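Local coordinates for flagellar hook-associated protein (Burkholderia pseudomallei, PDB 4UT1), which probably serves as a structural junction protein of the bacterial flagellum, joining the hook to the filament, at residues Q163-N166 and S167-D171; L436-N440 and G441-A445; P537-S540 and G541-N544; T402-G406 and G407-S411; L239-N243 and A244-L248. All blocks are in the same frame, centred on the assembly; numbering follows the deposited sequence.

Contact 1 (Q163-N166 and S167-D171)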
loop_
_atom_site.group_PDB
_atom_site.type_symbol
_atom_site.label_atom_id
_atom_site.label_comp_id
_atom_site.label_asym_id
_atom_site.label_seq_id
_atom_site.Cartn_x
_atom_site.Cartn_y
_atom_site.Cartn_z
ATOM N N GLN A 163 -3.132 -14.026 11.688
ATOM C CA GLN A 163 -3.395 -15.425 12.018
ATOM C C GLN A 163 -3.930 -15.575 13.442
ATOM O O GLN A 163 -4.762 -16.446 13.701
ATOM C CB GLN A 163 -2.142 -16.274 11.824
ATOM C CG GLN A 163 -2.299 -17.704 12.313
ATOM C CD GLN A 163 -3.470 -18.415 11.679
ATOM O OE1 GLN A 163 -3.891 -18.079 10.564
ATOM N NE2 GLN A 163 -4.008 -19.412 12.382
ATOM N N SER A 164 -3.446 -14.738 14.361
ATOM C CA SER A 164 -3.997 -14.692 15.711
ATOM C C SER A 164 -5.496 -14.410 15.654
ATOM O O SER A 164 -6.286 -15.059 16.345
ATOM C CB SER A 164 -3.273 -13.640 16.560
ATOM O OG SER A 164 -3.779 -13.630 17.881
ATOM N N VAL A 165 -5.908 -13.481 14.797
ATOM C CA VAL A 165 -7.337 -13.241 14.612
ATOM C C VAL A 165 -8.053 -14.512 14.108
ATOM O O VAL A 165 -9.102 -14.895 14.640
ATOM C CB VAL A 165 -7.582 -12.055 13.650
ATOM C CG1 VAL A 165 -9.059 -11.999 13.234
ATOM C CG2 VAL A 165 -7.153 -10.760 14.331
ATOM N N ASN A 166 -7.469 -15.189 13.123
ATOM C CA ASN A 166 -8.027 -16.457 12.641
ATOM C C ASN A 166 -8.276 -17.459 13.756
ATOM O O ASN A 166 -9.373 -18.015 13.885
ATOM C CB ASN A 166 -7.097 -17.089 11.610
ATOM C CG ASN A 166 -7.209 -16.422 10.253
ATOM O OD1 ASN A 166 -8.190 -15.732 9.984
ATOM N ND2 ASN A 166 -6.217 -16.635 9.390
ATOM N N SER A 167 -7.251 -17.698 14.564
ATOM C CA SER A 167 -7.383 -18.662 15.655
ATOM C C SER A 167 -8.447 -18.249 16.658
ATOM O O SER A 167 -9.225 -19.089 17.134
ATOM C CB SER A 167 -6.042 -18.863 16.347
ATOM O OG SER A 167 -5.208 -19.665 15.530
ATOM N N GLN A 168 -8.504 -16.962 16.965
ATOM C CA GLN A 168 -9.488 -16.478 17.927
ATOM C C GLN A 168 -10.909 -16.548 17.388
ATOM O O GLN A 168 -11.849 -16.851 18.141
ATOM C CB GLN A 168 -9.155 -15.053 18.357
ATOM C CG GLN A 168 -7.950 -15.002 19.301
ATOM C CD GLN A 168 -7.603 -13.597 19.725
ATOM O OE1 GLN A 168 -6.499 -13.123 19.471
ATOM N NE2 GLN A 168 -8.533 -12.923 20.379
ATOM N N LEU A 169 -11.073 -16.284 16.093
ATOM C CA LEU A 169 -12.368 -16.494 15.443
ATOM C C LEU A 169 -12.827 -17.939 15.619
ATOM O O LEU A 169 -13.961 -18.191 16.006
ATOM C CB LEU A 169 -12.312 -16.136 13.951
ATOM C CG LEU A 169 -12.165 -14.646 13.639
ATOM C CD1 LEU A 169 -11.944 -14.420 12.162
ATOM C CD2 LEU A 169 -13.391 -13.863 14.127
ATOM N N THR A 170 -11.951 -18.894 15.342
ATOM C CA THR A 170 -12.328 -20.305 15.483
ATOM C C THR A 170 -12.645 -20.670 16.932
ATOM O O THR A 170 -13.644 -21.352 17.210
ATOM C CB THR A 170 -11.217 -21.236 14.953
ATOM O OG1 THR A 170 -11.023 -20.981 13.561
ATOM C CG2 THR A 170 -11.589 -22.710 15.154
ATOM N N ASP A 171 -11.812 -20.213 17.861
ATOM C CA ASP A 171 -12.065 -20.480 19.275
ATOM C C ASP A 171 -13.387 -19.878 19.689
ATOM O O ASP A 171 -14.145 -20.498 20.439
ATOM C CB ASP A 171 -10.951 -19.933 20.162
ATOM C CG ASP A 171 -9.704 -20.776 20.101
ATOM O OD1 ASP A 171 -9.785 -21.889 19.544
ATOM O OD2 ASP A 171 -8.652 -20.332 20.611
#

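Contact 2 (L436-N440 and G441-A445)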
loop_
_atom_site.group_PDB
_atom_site.type_symbol
_atom_site.label_atom_id
_atom_site.label_comp_id
_atom_site.label_asym_id
_atom_site.label_seq_id
_atom_site.Cartn_x
_atom_site.Cartn_y
_atom_site.Cartn_z
ATOM N N LEU A 436 16.948 -6.323 -0.747
ATOM C CA LEU A 436 17.976 -5.688 -1.544
ATOM C C LEU A 436 18.102 -6.492 -2.824
ATOM O O LEU A 436 18.222 -7.717 -2.776
ATOM C CB LEU A 436 19.306 -5.634 -0.767
ATOM C CG LEU A 436 19.449 -4.586 0.338
ATOM C CD1 LEU A 436 18.449 -4.794 1.480
ATOM C CD2 LEU A 436 20.890 -4.566 0.894
ATOM N N ALA A 437 18.024 -5.827 -3.976
ATOM C CA ALA A 437 18.266 -6.517 -5.233
ATOM C C ALA A 437 19.725 -6.950 -5.320
ATOM O O ALA A 437 20.048 -7.963 -5.941
ATOM C CB ALA A 437 17.900 -5.633 -6.402
ATOM N N THR A 438 20.599 -6.160 -4.696
ATOM C CA THR A 438 22.013 -6.486 -4.568
ATOM C C THR A 438 22.547 -5.832 -3.297
ATOM O O THR A 438 22.043 -4.788 -2.870
ATOM C CB THR A 438 22.831 -6.017 -5.790
ATOM O OG1 THR A 438 24.216 -6.322 -5.583
ATOM C CG2 THR A 438 22.682 -4.517 -5.994
ATOM N N ALA A 439 23.549 -6.456 -2.681
ATOM C CA ALA A 439 24.172 -5.895 -1.489
ATOM C C ALA A 439 25.587 -5.413 -1.791
ATOM O O ALA A 439 26.343 -5.048 -0.880
ATOM C CB ALA A 439 24.190 -6.925 -0.351
ATOM N N ASN A 440 25.936 -5.436 -3.073
ATOM C CA ASN A 440 27.239 -4.986 -3.548
ATOM C C ASN A 440 27.245 -3.468 -3.646
ATOM O O ASN A 440 26.469 -2.881 -4.405
ATOM C CB ASN A 440 27.564 -5.631 -4.901
ATOM C CG ASN A 440 28.992 -5.361 -5.373
ATOM O OD1 ASN A 440 29.758 -4.641 -4.729
ATOM N ND2 ASN A 440 29.354 -5.953 -6.514
ATOM N N GLY A 441 28.121 -2.835 -2.867
ATOM C CA GLY A 441 28.154 -1.390 -2.766
ATOM C C GLY A 441 28.497 -0.697 -4.069
ATOM O O GLY A 441 28.156 0.474 -4.261
ATOM N N SER A 442 29.153 -1.428 -4.968
ATOM C CA SER A 442 29.517 -0.895 -6.279
ATOM C C SER A 442 28.295 -0.675 -7.174
ATOM O O SER A 442 28.365 0.069 -8.163
ATOM C CB SER A 442 30.510 -1.831 -6.975
ATOM O OG SER A 442 31.721 -1.915 -6.229
ATOM N N ALA A 443 27.182 -1.321 -6.837
ATOM C CA ALA A 443 25.970 -1.192 -7.648
ATOM C C ALA A 443 25.276 0.157 -7.469
ATOM O O ALA A 443 24.400 0.513 -8.259
ATOM C CB ALA A 443 24.988 -2.334 -7.325
ATOM N N ILE A 444 25.632 0.893 -6.421
ATOM C CA ILE A 444 25.090 2.236 -6.251
ATOM C C ILE A 444 25.647 3.125 -7.376
ATOM O O ILE A 444 26.855 3.263 -7.528
ATOM C CB ILE A 444 25.431 2.815 -4.862
ATOM C CG1 ILE A 444 24.806 1.944 -3.766
ATOM C CG2 ILE A 444 24.935 4.259 -4.731
ATOM C CD1 ILE A 444 25.340 2.226 -2.386
ATOM N N ALA A 445 24.755 3.679 -8.184
ATOM C CA ALA A 445 25.168 4.489 -9.326
ATOM C C ALA A 445 25.276 5.951 -8.905
ATOM O O ALA A 445 24.342 6.721 -9.079
ATOM C CB ALA A 445 24.181 4.325 -10.476
#

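Contact 3 (P537-S540 and G541-N544)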
loop_
_atom_site.group_PDB
_atom_site.type_symbol
_atom_site.label_atom_id
_atom_site.label_comp_id
_atom_site.label_asym_id
_atom_site.label_seq_id
_atom_site.Cartn_x
_atom_site.Cartn_y
_atom_site.Cartn_z
ATOM N N PRO A 537 8.822 7.250 -28.882
ATOM C CA PRO A 537 10.067 7.121 -28.117
ATOM C C PRO A 537 11.305 7.323 -28.983
ATOM O O PRO A 537 11.249 7.176 -30.204
ATOM C CB PRO A 537 10.009 5.685 -27.588
ATOM C CG PRO A 537 9.139 4.968 -28.554
ATOM C CD PRO A 537 8.102 5.966 -28.969
ATOM N N ALA A 538 12.416 7.643 -28.335
ATOM C CA ALA A 538 13.659 7.947 -29.024
ATOM C C ALA A 538 14.223 6.755 -29.795
ATOM O O ALA A 538 14.428 5.682 -29.235
ATOM C CB ALA A 538 14.683 8.446 -28.027
ATOM N N PRO A 539 14.481 6.946 -31.091
ATOM C CA PRO A 539 15.202 5.933 -31.864
ATOM C C PRO A 539 16.625 5.816 -31.346
ATOM O O PRO A 539 17.142 6.781 -30.768
ATOM C CB PRO A 539 15.169 6.479 -33.296
ATOM C CG PRO A 539 14.068 7.482 -33.307
ATOM C CD PRO A 539 14.044 8.071 -31.929
ATOM N N SER A 540 17.246 4.658 -31.543
ATOM C CA SER A 540 18.608 4.434 -31.075
ATOM C C SER A 540 19.565 5.506 -31.601
ATOM O O SER A 540 19.483 5.905 -32.757
ATOM C CB SER A 540 19.092 3.044 -31.492
ATOM O OG SER A 540 20.354 2.748 -30.916
ATOM N N GLY A 541 20.458 5.985 -30.739
ATOM C CA GLY A 541 21.482 6.925 -31.156
ATOM C C GLY A 541 21.085 8.389 -31.115
ATOM O O GLY A 541 21.921 9.265 -31.344
ATOM N N VAL A 542 19.818 8.670 -30.827
ATOM C CA VAL A 542 19.375 10.059 -30.691
ATOM C C VAL A 542 19.430 10.527 -29.242
ATOM O O VAL A 542 18.891 9.864 -28.350
ATOM C CB VAL A 542 17.938 10.258 -31.202
ATOM C CG1 VAL A 542 17.564 11.738 -31.131
ATOM C CG2 VAL A 542 17.796 9.714 -32.615
ATOM N N MET A 543 20.080 11.667 -29.009
ATOM C CA MET A 543 20.141 12.247 -27.668
ATOM C C MET A 543 18.742 12.502 -27.142
ATOM O O MET A 543 17.883 13.018 -27.858
ATOM C CB MET A 543 20.945 13.557 -27.663
ATOM C CG MET A 543 20.931 14.272 -26.307
ATOM S SD MET A 543 22.093 15.658 -26.155
ATOM C CE MET A 543 23.644 14.820 -26.460
ATOM N N ASN A 544 18.510 12.109 -25.896
ATOM C CA ASN A 544 17.206 12.254 -25.278
ATOM C C ASN A 544 17.343 12.421 -23.770
ATOM O O ASN A 544 18.246 11.846 -23.161
ATOM C CB ASN A 544 16.341 11.033 -25.628
ATOM C CG ASN A 544 14.901 11.183 -25.195
ATOM O OD1 ASN A 544 14.193 12.100 -25.627
ATOM N ND2 ASN A 544 14.440 10.247 -24.367
#

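Contact 4 (T402-G406 and G407-S411)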
loop_
_atom_site.group_PDB
_atom_site.type_symbol
_atom_site.label_atom_id
_atom_site.label_comp_id
_atom_site.label_asym_id
_atom_site.label_seq_id
_atom_site.Cartn_x
_atom_site.Cartn_y
_atom_site.Cartn_z
ATOM N N THR A 402 -8.465 -4.787 -20.702
ATOM C CA THR A 402 -7.499 -4.057 -19.893
ATOM C C THR A 402 -8.125 -2.722 -19.531
ATOM O O THR A 402 -8.858 -2.143 -20.330
ATOM C CB THR A 402 -6.175 -3.836 -20.634
ATOM O OG1 THR A 402 -6.408 -2.996 -21.772
ATOM C CG2 THR A 402 -5.601 -5.160 -21.103
ATOM N N MET A 403 -7.842 -2.237 -18.329
ATOM C CA MET A 403 -8.392 -0.974 -17.851
ATOM C C MET A 403 -7.509 -0.346 -16.774
ATOM O O MET A 403 -6.654 -1.010 -16.183
ATOM C CB MET A 403 -9.810 -1.172 -17.313
ATOM C CG MET A 403 -9.875 -1.803 -15.931
ATOM S SD MET A 403 -11.394 -2.745 -15.693
ATOM C CE MET A 403 -10.995 -4.191 -16.647
ATOM N N THR A 404 -7.713 0.947 -16.542
ATOM C CA THR A 404 -6.996 1.665 -15.506
ATOM C C THR A 404 -7.983 2.353 -14.573
ATOM O O THR A 404 -8.825 3.129 -15.013
ATOM C CB THR A 404 -6.029 2.718 -16.100
ATOM O OG1 THR A 404 -5.052 2.059 -16.910
ATOM C CG2 THR A 404 -5.315 3.477 -14.984
ATOM N N ILE A 405 -7.885 2.048 -13.284
ATOM C CA ILE A 405 -8.753 2.655 -12.284
ATOM C C ILE A 405 -7.957 2.978 -11.037
ATOM O O ILE A 405 -7.268 2.113 -10.527
ATOM C CB ILE A 405 -9.907 1.718 -11.879
ATOM C CG1 ILE A 405 -10.724 1.299 -13.105
ATOM C CG2 ILE A 405 -10.785 2.378 -10.822
ATOM C CD1 ILE A 405 -11.752 0.214 -12.808
ATOM N N GLY A 406 -8.056 4.212 -10.556
ATOM C CA GLY A 406 -7.525 4.581 -9.252
ATOM C C GLY A 406 -6.063 4.271 -8.978
ATOM O O GLY A 406 -5.685 3.970 -7.836
ATOM N N GLY A 407 -5.234 4.347 -10.014
ATOM C CA GLY A 407 -3.798 4.163 -9.851
ATOM C C GLY A 407 -3.325 2.776 -10.235
ATOM O O GLY A 407 -2.129 2.477 -10.177
ATOM N N LEU A 408 -4.274 1.924 -10.618
ATOM C CA LEU A 408 -3.989 0.538 -10.967
ATOM C C LEU A 408 -4.249 0.218 -12.429
ATOM O O LEU A 408 -5.247 0.655 -13.001
ATOM C CB LEU A 408 -4.838 -0.408 -10.120
ATOM C CG LEU A 408 -4.660 -0.312 -8.613
ATOM C CD1 LEU A 408 -5.655 -1.248 -7.931
ATOM C CD2 LEU A 408 -3.210 -0.663 -8.254
ATOM N N LYS A 409 -3.365 -0.584 -13.010
ATOM C CA LYS A 409 -3.591 -1.158 -14.327
ATOM C C LYS A 409 -4.124 -2.569 -14.132
ATOM O O LYS A 409 -3.462 -3.416 -13.533
ATOM C CB LYS A 409 -2.309 -1.165 -15.163
ATOM C CG LYS A 409 -1.789 0.236 -15.520
ATOM C CD LYS A 409 -0.469 0.175 -16.293
ATOM C CE LYS A 409 0.103 1.569 -16.554
ATOM N NZ LYS A 409 1.534 1.511 -16.981
ATOM N N LEU A 410 -5.328 -2.813 -14.634
ATOM C CA LEU A 410 -5.993 -4.089 -14.399
ATOM C C LEU A 410 -6.178 -4.831 -15.715
ATOM O O LEU A 410 -6.780 -4.311 -16.661
ATOM C CB LEU A 410 -7.333 -3.866 -13.697
ATOM C CG LEU A 410 -7.257 -3.158 -12.343
ATOM C CD1 LEU A 410 -8.031 -1.852 -12.357
ATOM C CD2 LEU A 410 -7.765 -4.079 -11.235
ATOM N N SER A 411 -5.636 -6.041 -15.775
ATOM C CA SER A 411 -5.694 -6.833 -16.991
ATOM C C SER A 411 -6.312 -8.208 -16.770
ATOM O O SER A 411 -5.855 -8.982 -15.934
ATOM C CB SER A 411 -4.293 -6.962 -17.581
ATOM O OG SER A 411 -3.871 -5.686 -18.005
#

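Contact 5 (L239-N243 and A244-L248). With EDO (1,2-ethanediol), chain E.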
loop_
_atom_site.group_PDB
_atom_site.type_symbol
_atom_site.label_atom_id
_atom_site.label_comp_id
_atom_site.label_asym_id
_atom_site.label_seq_id
_atom_site.Cartn_x
_atom_site.Cartn_y
_atom_site.Cartn_z
ATOM N N LEU A 239 -29.619 -19.083 16.042
ATOM C CA LEU A 239 -28.650 -19.891 16.769
ATOM C C LEU A 239 -29.357 -20.975 17.573
ATOM O O LEU A 239 -28.877 -22.105 17.677
ATOM C CB LEU A 239 -27.820 -19.028 17.707
ATOM C CG LEU A 239 -26.880 -18.024 17.029
ATOM C CD1 LEU A 239 -26.068 -17.366 18.109
ATOM C CD2 LEU A 239 -25.984 -18.708 15.988
ATOM N N VAL A 240 -30.486 -20.600 18.159
ATOM C CA VAL A 240 -31.330 -21.544 18.894
ATOM C C VAL A 240 -32.779 -21.337 18.498
ATOM O O VAL A 240 -33.272 -20.209 18.466
ATOM C CB VAL A 240 -31.217 -21.382 20.420
ATOM C CG1 VAL A 240 -32.223 -22.307 21.122
ATOM C CG2 VAL A 240 -29.806 -21.659 20.900
ATOM N N VAL A 241 -33.458 -22.435 18.189
ATOM C CA VAL A 241 -34.889 -22.415 17.941
ATOM C C VAL A 241 -35.480 -23.603 18.676
ATOM O O VAL A 241 -35.270 -24.743 18.266
ATOM C CB VAL A 241 -35.228 -22.509 16.448
ATOM C CG1 VAL A 241 -36.728 -22.679 16.252
ATOM C CG2 VAL A 241 -34.717 -21.287 15.703
ATOM N N GLY A 242 -36.180 -23.329 19.772
ATOM C CA GLY A 242 -36.702 -24.376 20.641
ATOM C C GLY A 242 -35.598 -25.277 21.167
ATOM O O GLY A 242 -34.647 -24.810 21.797
ATOM N N ASN A 243 -35.703 -26.573 20.890
ATOM C CA ASN A 243 -34.725 -27.530 21.403
ATOM C C ASN A 243 -33.719 -27.955 20.349
ATOM O O ASN A 243 -33.041 -28.967 20.504
ATOM C CB ASN A 243 -35.439 -28.769 21.999
ATOM C CG ASN A 243 -36.324 -29.488 20.983
ATOM O OD1 ASN A 243 -36.185 -29.300 19.773
ATOM N ND2 ASN A 243 -37.235 -30.326 21.479
ATOM N N ALA A 244 -33.609 -27.158 19.280
ATOM C CA ALA A 244 -32.581 -27.343 18.267
ATOM C C ALA A 244 -31.609 -26.152 18.276
ATOM O O ALA A 244 -31.990 -25.026 18.585
ATOM C CB ALA A 244 -33.204 -27.505 16.884
ATOM N N SER A 245 -30.355 -26.421 17.967
ATOM C CA SER A 245 -29.384 -25.336 17.806
ATOM C C SER A 245 -28.734 -25.381 16.423
ATOM O O SER A 245 -28.745 -26.415 15.749
ATOM C CB SER A 245 -28.321 -25.405 18.906
ATOM O OG SER A 245 -27.410 -26.472 18.683
ATOM N N TYR A 246 -28.179 -24.243 16.003
ATOM C CA TYR A 246 -27.482 -24.141 14.731
ATOM C C TYR A 246 -25.976 -24.025 14.962
ATOM O O TYR A 246 -25.537 -23.289 15.841
ATOM C CB TYR A 246 -27.966 -22.925 13.936
ATOM C CG TYR A 246 -29.370 -23.000 13.372
ATOM C CD1 TYR A 246 -30.479 -22.981 14.204
ATOM C CD2 TYR A 246 -29.585 -23.044 11.995
ATOM C CE1 TYR A 246 -31.759 -23.035 13.692
ATOM C CE2 TYR A 246 -30.867 -23.095 11.472
ATOM C CZ TYR A 246 -31.950 -23.086 12.327
ATOM O OH TYR A 246 -33.230 -23.132 11.824
ATOM N N GLN A 247 -25.192 -24.739 14.164
ATOM C CA GLN A 247 -23.742 -24.715 14.289
ATOM C C GLN A 247 -23.105 -23.678 13.377
ATOM O O GLN A 247 -23.402 -23.634 12.198
ATOM C CB GLN A 247 -23.155 -26.086 13.965
ATOM C CG GLN A 247 -22.978 -26.983 15.171
ATOM C CD GLN A 247 -21.725 -27.827 15.069
ATOM O OE1 GLN A 247 -21.000 -28.014 16.054
ATOM N NE2 GLN A 247 -21.454 -28.340 13.871
ATOM N N LEU A 248 -22.228 -22.853 13.930
ATOM C CA LEU A 248 -21.414 -21.968 13.110
ATOM C C LEU A 248 -20.087 -22.652 12.840
ATOM O O LEU A 248 -19.677 -23.549 13.586
ATOM C CB LEU A 248 -21.185 -20.621 13.802
ATOM C CG LEU A 248 -22.445 -19.858 14.221
ATOM C CD1 LEU A 248 -22.079 -18.599 14.972
ATOM C CD2 LEU A 248 -23.347 -19.540 13.002
HETATM C C1 EDO E . -22.988 -27.184 18.203
HETATM O O1 EDO E . -22.759 -27.778 19.474
HETATM C C2 EDO E . -24.458 -26.840 18.005
HETATM O O2 EDO E . -24.783 -25.552 18.541
#

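Contact 1 (Q163-N166 and S167-D171)
Val165 and Leu169, one helical turn apart, lie side by side and point the same way, with CG1 of Val165 3.9 Å from CD1 of Leu169. The valine turns CG1 anti to its own N (chi1 168°) and beside its carbonyl carbon, which sends that methyl forward along the helix to the leucine. Leu169 CG also rests close to the carbonyl, 3.2 Å from Val165 O. Branched apolar residues suit this side, since Leu169 continues onto Leu292 and Arg296 of helix 287-322.

A polar pair flanks them. Ser164 OG gives a weak hydrogen bond of 3.2 Å to Gln168 OE1; CG of the glutamine passes 3.4 Å from Ser164 O, and the chain, extended beyond CG, carries OE1 to the hydroxyl. Further round, the amides of Gln163 and Asn166 meet through ND2 of Asn166 and OE1 of Gln163, 3.0 Å apart. The acceptor lies almost in the asparagine's amide plane, whereas the donor stands 39° out of the glutamine's carbonyl plane, and the bend of Gln163 at chi2 (56°) brings its amide round. Asn166 ND2 also bonds Ser258 O, and OD1 accepts from Leu260 N, so both ends of this buried amide are used and the helix is tied to the neighbouring sheet.

Beneath the side chains the backbone repeats Ser167 N to Gln163 O at 2.9 Å and Leu169 N to Val165 O at 2.8 Å. This is the i to i+4 pattern of an alpha helix, here in the long helix 134-193 of the helical bundle, where a predicted coiled coil begins.

Contact 2 (L436-N440 and G441-A445)
Thr438 sets its methyl CG2 against CB of Ala443, the two carbons 3.4 Å apart, closer than usual van der Waals contact. The threonine holds OG1 opposite its backbone N (chi1 178°), which places CG2 between N and the carbonyl carbon and aims it across the bend. The alanine methyl suits this tight spot, and its CB also comes within 3.3 Å of Asn440 O.

The two branches of Thr438 divide the work. While the methyl packs, OG1 accepts the N-H of Asn440 at 3.2 Å in a nearly straight bond, an ST turn that holds the chain on the approach to the bend. Asn440 then uses both of its oxygens on the residues that follow. Its backbone O takes the N-H of Ala443 at 3.0 Å, with the donor 47° out of the carbonyl plane, and its side-chain OD1 takes the N-H of Ser442 at 3.3 Å. The latter donor stands 61° above the plane of the amide carbonyl and is not on a lone pair. A short carboxamide suits this place because its oxygen is near enough to serve a backbone N-H two residues on.

Buried Gly441 carries no side chain into the surroundings, and its O, together with that of Ile444, accepts from Arg137 NH1 of helix 134-193. Asn322, at the end of helix 287-322, bonds Ala443 O and Ala445 N. The arrangement is thus an ST turn followed by an Asx turn leading into the short 3-10 segment 441-443, set against the helical bundle.

Contact 3 (P537-S540 and G541-N544)
The chain reverses in a type II beta turn from Pro539 to Val542, closed by the N-H of Val542 on Pro539 O at 3.3 Å, the donor tilted 30° from the carbonyl plane. Gly541 takes the third place with phi 87°, where a CB would be jammed against Ser540 O; glycine avoids the clash. Ser540 sits at the exposed corner of the turn, where a small polar residue is at home.

Val542 brings CG2 back over the turn, 3.5 Å from Pro539 O and 4.2 Å from Pro539 CD, so the methyl meets the proline ring at a slant. This branch lies beside the valine's own N while CG1 is anti to it (chi1 -176°). Farther from the bend, Ala538 CB lies 3.9 Å from both CB and CG of Asn544, a small methyl that lets the two arms close up beside the amide.

That amide bonds beyond the loop: ND2 to Gly472 O, OD1 to Ser533 N and Gln536 NE2. Gln474 NE2 is a second donor to Pro539 O. Through these bonds the loop between strands 527-533 and 546-551 is fastened at the end of strand 527-533 and against strand 473-474.

Contact 4 (T402-G406 and G407-S411)
Strands 402-405 and 408-411 run antiparallel, their axes 4.7 Å apart at closest, as a tight beta hairpin whose two-residue bend is a type I' turn from Ile405 to Leu408. Gly406 and Gly407 occupy the bend with positive phi, and at Gly407 a CB would clash with Gly406 O.

Met403 and Leu410 form a hydrogen-bonded pair, with Leu410 N only 2.7 Å from Met403 O. Their side chains share one face of the sheet with Ile405 and Leu408, and the methionine CG meets the leucine CB at 4.0 Å. Met403 holds CG between its N and its carbonyl carbon (chi1 77°), which brings the CG methylene, not the sulfur, against Leu410 CB and CD1. Leu410 sends CD1 diagonally to Ile405, 4.1 Å from its CB. These apolar residues suit a buried face: Met403 and Ile405 also pack on strands 380-384 and 390-394, while Leu408 and Leu410 reach strand 356-360, which continues the three-stranded sheet.

The opposite face is polar and more open. Thr404 and Lys409 lie side by side there, pointing the same way, and the lysine stretches out beyond the threonine, touching it along its aliphatic stem at CG. Both threonines are beta-branched, a shape at home in extended chain. At the far end of the hairpin, Thr402 turns its methyl, not its hydroxyl, to the partner strand: CG2 stands 3.6 Å from Ser411 OG.

Contact 5 (L239-N243 and A244-L248)
Leu239 O receives the N-H of Tyr246 at 2.8 Å, with the donor 36° above the carbonyl plane, and Ser245 OG meets O2 of a bound 1,2-ethanediol, also at 2.8 Å, where either hydroxyl could be the donor. The serine sets OG between its own N and carbonyl carbon (chi1 74°), which presents it to the diol. The diol, probably from the crystallisation liquor, is held further by Thr180 OG1 and Asn177 O, so it bridges the strand and helix 134-193.

Nearer the bend, Val241 and Ala244 exchange both backbone bonds: Val241 N to Ala244 O at 3.0 Å and Ala244 N to Val241 O at 3.1 Å. They close a type II' turn in which Gly242 takes phi 58°, a conformation natural to glycine, followed by Asn243, whose ND2 reaches Glu188 OE1. The result is a beta hairpin of strands 238-241 and 244-252 in an antiparallel sheet laid on helix 134-193. On its other edge, Leu239 and Val240 both stand opposite Val231, a classic beta bulge.

Packing differs on the two faces. Val241 brings CG2 to within 4.0 Å of CE1 of Tyr246, reaching the ring obliquely, while Leu239 O lies near the ring plane at its edge. Toward the helix, Leu239 and Leu248 cross at about a right angle, CD2 of Leu239 4.0 Å from CD1 of Leu248. Both are buried: Leu239 also packs on Thr180 and Leu233, and Leu248 on Ile176.

In the fold
Contacts 1 and 5 are joined through helix 134-193: contact 1 is one of its turns, and the hairpin of contact 5 lies on a later part, the nearest atoms about 7 Å apart. Contact 2 touches the same helix and helix 287-322 farther along the bundle. Contacts 3 and 4 belong to the D3 and D2-like domains respectively, and contact 3 lies about 74 Å from contact 5, centre to centre. Contact 3 is a surface turn; the others are partly buried. Glycine bends serve contacts 3, 4 and 5, whereas contact 1 relies on helical bonds and contact 2 on the backbone and side-chain oxygens of Thr438 and Asn440.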